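Local coordinates for protein glycerophosphoryl diester phosphodiesterase (Agrobacterium tumefaciens str. C58, PDB 3KS6) that belongs to the glycerophosphoryl diester phosphodiesterase family, whose members have a TIM-barrel fold, and carries a bound magnesium ion, at residues L205-W210 with L224-F229; V187-A192 with I218-D223. One frame throughout, in Å; residues are numbered along the deposited sequence.

How the interactions relate
Interactions 1 and 2 lie with their centres 8 Å apart on one side of the barrel, and their segments alternate along the chain. Strand 184-188 comes first, then strand 206-210, helix 215-224 and strand 228-231. Interaction 1 joins the two later strands edge to edge, and interaction 2 ties the chain leaving strand 184-188 to the helix that connects them. The two contacts meet directly at strand 206-210, where W210 N and O probably bond to V187 O and I189 N. Together they take in adjoining parallel strands and the helix packed on them, one part of the barrel wall. The magnesium ion, bound by E35, D37 and E105, lies about 12 Å from the V228 side chain.

Interaction 1. Residues L205-W210 with L224-F229; sequences LDFGCW and LGVKVF
F207 and C209 meet the K227-F229 backbone in parallel register through two nearly straight bonds: K227 N donates to F207 O (2.9 Å) and C209 N to V228 O (2.8 Å). C209 and F229 form a single beta bridge, reinforced by a CA-H...O contact from F229 CA to C209 O at 3.1 Å. G208 lets the strands come this close, because its CA already lies 3.3 Å from V228 O and a side chain there would run into that oxygen. At one end, D206 and K227 form a salt bridge. The lysine, with CG anti to its backbone N (chi1 -178°) and the chain extended beyond, lays its CD 3.8 Å from D206 CB and brings NZ to D206 OD2 at 2.8 Å, on the anti side and 27° out of the carboxylate plane. E184 is a second acidic partner of NZ, so the amine, from the residue just before strand 228-231, bridges acids on neighbouring strands 206-210 and 184-188. V226 packs apolar atoms: its CG1 lies at the edge of the F207 ring, near its plane, 3.9 Å from CE2, and equally far from C209 SG. A short branched residue suits this place, where one methyl touches both ring edge and sulfur, and V226 also touches A221 of helix 215-224. Parallel strands 206-210 and 228-231, joined through that helix, make a beta-alpha-beta unit of the TIM barrel.

Interaction 2. Residues V187-A192 with I218-D223; sequences VHIDTA and ITKALD
K220 reaches from helix 215-224 to the short 3-10 turn after strand 184-188, where its NZ donates to two main-chain oxygens, I189 O and A192 O, each at 2.9 Å. A lysine suits this place because its fully extended chain, with CG anti to the backbone N (chi1 171°), spans from the helix to the turn. I189 O also accepts from A192 N, and the two donors approach it from opposite faces of the carbonyl plane. The tightly packed part is apolar: I189 CD1 rests 4.0 Å from A221 CB and the same distance from K220 CD, the isoleucine and lysine chains running past one another in opposite directions. Alanine, small enough for the helix to come close, leaves room for this methyl, while I189 also touches C209 of strand 206-210. The outer side is looser and wet. D190 meets K220 through a water, which donates to D190 OD1 at 2.6 Å and accepts from K220 NZ at 3.0 Å; Q217 NE2 also bonds to that OD1. At 5.1 Å, D190 OD1 and K220 NZ may still attract without a direct salt bridge. Helix 215-224 packs on the turn leaving strand 184-188, as part of the helical layer around a TIM barrel.

Interaction 1. Residues L205-W210 with L224-F229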
loop_
_atom_site.group_PDB
_atom_site.type_symbol
_atom_site.label_atom_id
_atom_site.label_comp_id
_atom_site.label_asym_id
_atom_site.label_seq_id
_atom_site.Cartn_x
_atom_site.Cartn_y
_atom_site.Cartn_z
ATOM N N LEU A 205 -14.400 13.235 4.027
ATOM C CA LEU A 205 -13.251 12.395 3.768
ATOM C C LEU A 205 -13.625 11.098 3.115
ATOM O O LEU A 205 -14.702 10.545 3.403
ATOM C CB LEU A 205 -12.561 12.055 5.097
ATOM C CG LEU A 205 -12.015 13.186 5.981
ATOM C CD1 LEU A 205 -11.500 12.582 7.267
ATOM C CD2 LEU A 205 -10.946 14.006 5.258
ATOM N N ASP A 206 -12.752 10.578 2.257
ATOM C CA ASP A 206 -12.995 9.256 1.686
ATOM C C ASP A 206 -12.574 8.199 2.708
ATOM O O ASP A 206 -11.736 8.448 3.566
ATOM C CB ASP A 206 -12.219 9.015 0.392
ATOM C CG ASP A 206 -12.832 9.710 -0.819
ATOM O OD1 ASP A 206 -13.986 10.149 -0.741
ATOM O OD2 ASP A 206 -12.133 9.813 -1.847
ATOM N N PHE A 207 -13.166 7.017 2.600
ATOM C CA PHE A 207 -12.988 5.960 3.597
ATOM C C PHE A 207 -12.680 4.631 2.943
ATOM O O PHE A 207 -13.492 4.096 2.195
ATOM C CB PHE A 207 -14.269 5.800 4.464
ATOM C CG PHE A 207 -14.136 4.748 5.575
ATOM C CD1 PHE A 207 -13.526 5.066 6.798
ATOM C CD2 PHE A 207 -14.619 3.468 5.399
ATOM C CE1 PHE A 207 -13.394 4.127 7.800
ATOM C CE2 PHE A 207 -14.493 2.505 6.413
ATOM C CZ PHE A 207 -13.863 2.830 7.600
ATOM N N GLY A 208 -11.534 4.065 3.285
ATOM C CA GLY A 208 -11.163 2.745 2.838
ATOM C C GLY A 208 -10.487 1.906 3.912
ATOM O O GLY A 208 -10.318 2.353 5.054
ATOM N N CYS A 209 -10.101 0.688 3.542
ATOM C CA CYS A 209 -9.564 -0.257 4.505
ATOM C C CYS A 209 -8.315 -0.983 4.041
ATOM O O CYS A 209 -7.893 -0.919 2.865
ATOM C CB CYS A 209 -10.645 -1.274 4.945
ATOM S SG CYS A 209 -12.147 -0.522 5.558
ATOM N N TRP A 210 -7.679 -1.649 4.993
ATOM C CA TRP A 210 -6.516 -2.486 4.734
ATOM C C TRP A 210 -6.569 -3.716 5.654
ATOM O O TRP A 210 -7.410 -3.811 6.569
ATOM C CB TRP A 210 -5.183 -1.713 4.856
ATOM C CG TRP A 210 -5.058 -0.843 6.061
ATOM C CD1 TRP A 210 -5.488 0.411 6.186
ATOM C CD2 TRP A 210 -4.433 -1.190 7.313
ATOM N NE1 TRP A 210 -5.200 0.895 7.451
ATOM C CE2 TRP A 210 -4.534 -0.072 8.150
ATOM C CE3 TRP A 210 -3.778 -2.332 7.795
ATOM C CZ2 TRP A 210 -4.053 -0.077 9.453
ATOM C CZ3 TRP A 210 -3.286 -2.329 9.070
ATOM C CH2 TRP A 210 -3.422 -1.211 9.891
ATOM N N LEU A 224 -19.829 -3.026 3.330
ATOM C CA LEU A 224 -19.759 -1.621 3.767
ATOM C C LEU A 224 -19.719 -0.605 2.619
ATOM O O LEU A 224 -20.160 0.543 2.794
ATOM C CB LEU A 224 -18.564 -1.411 4.706
ATOM C CG LEU A 224 -18.707 -1.946 6.120
ATOM C CD1 LEU A 224 -17.415 -1.703 6.879
ATOM C CD2 LEU A 224 -19.890 -1.283 6.826
ATOM N N GLY A 225 -19.221 -1.027 1.457
ATOM C CA GLY A 225 -19.166 -0.195 0.272
ATOM C C GLY A 225 -18.005 0.772 0.360
ATOM O O GLY A 225 -18.107 1.902 -0.090
ATOM N N VAL A 226 -16.902 0.327 0.965
ATOM C CA VAL A 226 -15.738 1.186 1.189
ATOM C C VAL A 226 -15.062 1.543 -0.149
ATOM O O VAL A 226 -15.252 0.857 -1.156
ATOM C CB VAL A 226 -14.743 0.545 2.193
ATOM C CG1 VAL A 226 -15.446 0.146 3.513
ATOM C CG2 VAL A 226 -13.972 -0.603 1.566
ATOM N N LYS A 227 -14.274 2.621 -0.165
ATOM C CA LYS A 227 -13.667 3.075 -1.398
ATOM C C LYS A 227 -12.730 2.048 -1.986
ATOM O O LYS A 227 -12.719 1.818 -3.204
ATOM C CB LYS A 227 -12.902 4.401 -1.171
ATOM C CG LYS A 227 -12.281 4.949 -2.423
ATOM C CD LYS A 227 -11.560 6.300 -2.170
ATOM C CE LYS A 227 -10.858 6.802 -3.441
ATOM N NZ LYS A 227 -10.338 8.165 -3.195
ATOM N N VAL A 228 -11.891 1.456 -1.131
ATOM C CA VAL A 228 -10.844 0.565 -1.575
ATOM C C VAL A 228 -10.428 -0.241 -0.362
ATOM O O VAL A 228 -10.622 0.235 0.787
ATOM C CB VAL A 228 -9.627 1.353 -2.088
ATOM C CG1 VAL A 228 -9.072 2.300 -0.993
ATOM C CG2 VAL A 228 -8.507 0.404 -2.640
ATOM N N PHE A 229 -9.901 -1.440 -0.620
ATOM C CA PHE A 229 -9.218 -2.228 0.420
ATOM C C PHE A 229 -8.019 -2.917 -0.148
ATOM O O PHE A 229 -8.009 -3.277 -1.332
ATOM C CB PHE A 229 -10.144 -3.233 1.120
ATOM C CG PHE A 229 -10.721 -4.300 0.213
ATOM C CD1 PHE A 229 -10.071 -5.495 0.070
ATOM C CD2 PHE A 229 -11.952 -4.123 -0.418
ATOM C CE1 PHE A 229 -10.572 -6.516 -0.800
ATOM C CE2 PHE A 229 -12.501 -5.135 -1.242
ATOM C CZ PHE A 229 -11.810 -6.327 -1.423
#

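Interaction 2. Residues V187-A192 with I218-D223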
loop_
_atom_site.group_PDB
_atom_site.type_symbol
_atom_site.label_atom_id
_atom_site.label_comp_id
_atom_site.label_asym_id
_atom_site.label_seq_id
_atom_site.Cartn_x
_atom_site.Cartn_y
_atom_site.Cartn_z
ATOM N N VAL A 187 -8.309 2.544 7.333
ATOM C CA VAL A 187 -8.270 1.862 8.622
ATOM C C VAL A 187 -8.204 0.342 8.425
ATOM O O VAL A 187 -8.687 -0.208 7.392
ATOM C CB VAL A 187 -9.513 2.251 9.538
ATOM C CG1 VAL A 187 -9.667 3.791 9.638
ATOM C CG2 VAL A 187 -10.837 1.628 9.043
ATOM N N HIS A 188 -7.643 -0.365 9.429
ATOM C CA HIS A 188 -7.683 -1.832 9.461
ATOM C C HIS A 188 -9.142 -2.276 9.354
ATOM O O HIS A 188 -10.000 -1.753 10.053
ATOM C CB HIS A 188 -7.107 -2.344 10.770
ATOM C CG HIS A 188 -6.790 -3.811 10.788
ATOM N ND1 HIS A 188 -7.750 -4.801 10.672
ATOM C CD2 HIS A 188 -5.610 -4.451 10.911
ATOM C CE1 HIS A 188 -7.162 -5.986 10.705
ATOM N NE2 HIS A 188 -5.866 -5.803 10.856
ATOM N N ILE A 189 -9.416 -3.260 8.501
ATOM C CA ILE A 189 -10.786 -3.736 8.281
ATOM C C ILE A 189 -11.482 -4.124 9.580
ATOM O O ILE A 189 -12.675 -3.905 9.744
ATOM C CB ILE A 189 -10.789 -4.951 7.258
ATOM C CG1 ILE A 189 -12.212 -5.364 6.851
ATOM C CG2 ILE A 189 -9.990 -6.136 7.788
ATOM C CD1 ILE A 189 -13.063 -4.249 6.357
ATOM N N ASP A 190 -10.743 -4.711 10.516
ATOM C CA ASP A 190 -11.339 -5.143 11.792
ATOM C C ASP A 190 -11.764 -3.977 12.689
ATOM O O ASP A 190 -12.487 -4.212 13.638
ATOM C CB ASP A 190 -10.416 -6.097 12.570
ATOM C CG ASP A 190 -10.209 -7.452 11.880
ATOM O OD1 ASP A 190 -11.018 -7.838 11.001
ATOM O OD2 ASP A 190 -9.218 -8.109 12.254
ATOM N N THR A 191 -11.306 -2.749 12.397
ATOM C CA THR A 191 -11.738 -1.548 13.093
ATOM C C THR A 191 -12.827 -0.736 12.369
ATOM O O THR A 191 -13.326 0.265 12.877
ATOM C CB THR A 191 -10.543 -0.639 13.439
ATOM O OG1 THR A 191 -10.011 -0.030 12.249
ATOM C CG2 THR A 191 -9.458 -1.435 14.191
ATOM N N ALA A 192 -13.225 -1.173 11.186
ATOM C CA ALA A 192 -14.219 -0.496 10.404
ATOM C C ALA A 192 -15.597 -0.988 10.789
ATOM O O ALA A 192 -15.766 -2.153 11.153
ATOM C CB ALA A 192 -13.986 -0.777 8.888
ATOM N N ILE A 218 -13.056 -9.472 3.551
ATOM C CA ILE A 218 -13.332 -9.021 2.204
ATOM C C ILE A 218 -14.818 -8.725 2.020
ATOM O O ILE A 218 -15.173 -7.656 1.524
ATOM C CB ILE A 218 -12.840 -10.036 1.144
ATOM C CG1 ILE A 218 -11.301 -10.149 1.147
ATOM C CG2 ILE A 218 -13.391 -9.651 -0.257
ATOM C CD1 ILE A 218 -10.745 -11.366 0.414
ATOM N N THR A 219 -15.682 -9.645 2.457
ATOM C CA THR A 219 -17.134 -9.452 2.315
ATOM C C THR A 219 -17.619 -8.268 3.164
ATOM O O THR A 219 -18.498 -7.511 2.762
ATOM C CB THR A 219 -17.892 -10.761 2.694
ATOM O OG1 THR A 219 -17.563 -11.786 1.753
ATOM C CG2 THR A 219 -19.386 -10.501 2.724
ATOM N N LYS A 220 -17.003 -8.059 4.334
ATOM C CA LYS A 220 -17.375 -6.917 5.155
ATOM C C LYS A 220 -17.065 -5.615 4.404
ATOM O O LYS A 220 -17.880 -4.694 4.369
ATOM C CB LYS A 220 -16.633 -6.959 6.480
ATOM C CG LYS A 220 -16.771 -5.741 7.337
ATOM C CD LYS A 220 -15.940 -5.938 8.599
ATOM C CE LYS A 220 -15.987 -4.721 9.469
ATOM N NZ LYS A 220 -15.194 -4.956 10.722
ATOM N N ALA A 221 -15.878 -5.544 3.820
ATOM C CA ALA A 221 -15.439 -4.383 3.021
ATOM C C ALA A 221 -16.418 -4.098 1.859
ATOM O O ALA A 221 -16.846 -2.948 1.629
ATOM C CB ALA A 221 -13.971 -4.637 2.497
ATOM N N LEU A 222 -16.793 -5.159 1.136
ATOM C CA LEU A 222 -17.757 -5.047 0.034
ATOM C C LEU A 222 -19.146 -4.639 0.513
ATOM O O LEU A 222 -19.750 -3.760 -0.080
ATOM C CB LEU A 222 -17.796 -6.334 -0.799
ATOM C CG LEU A 222 -16.512 -6.767 -1.521
ATOM C CD1 LEU A 222 -16.582 -8.253 -1.992
ATOM C CD2 LEU A 222 -16.187 -5.800 -2.721
ATOM N N ASP A 223 -19.621 -5.248 1.598
ATOM C CA ASP A 223 -20.902 -4.902 2.230
ATOM C C ASP A 223 -20.920 -3.483 2.721
ATOM O O ASP A 223 -21.914 -2.810 2.585
ATOM C CB ASP A 223 -21.222 -5.821 3.429
ATOM C CG ASP A 223 -21.683 -7.215 3.005
ATOM O OD1 ASP A 223 -21.961 -7.416 1.800
ATOM O OD2 ASP A 223 -21.743 -8.090 3.895
HETATM O O HOH W 1 -13.530 -7.399 10.460
#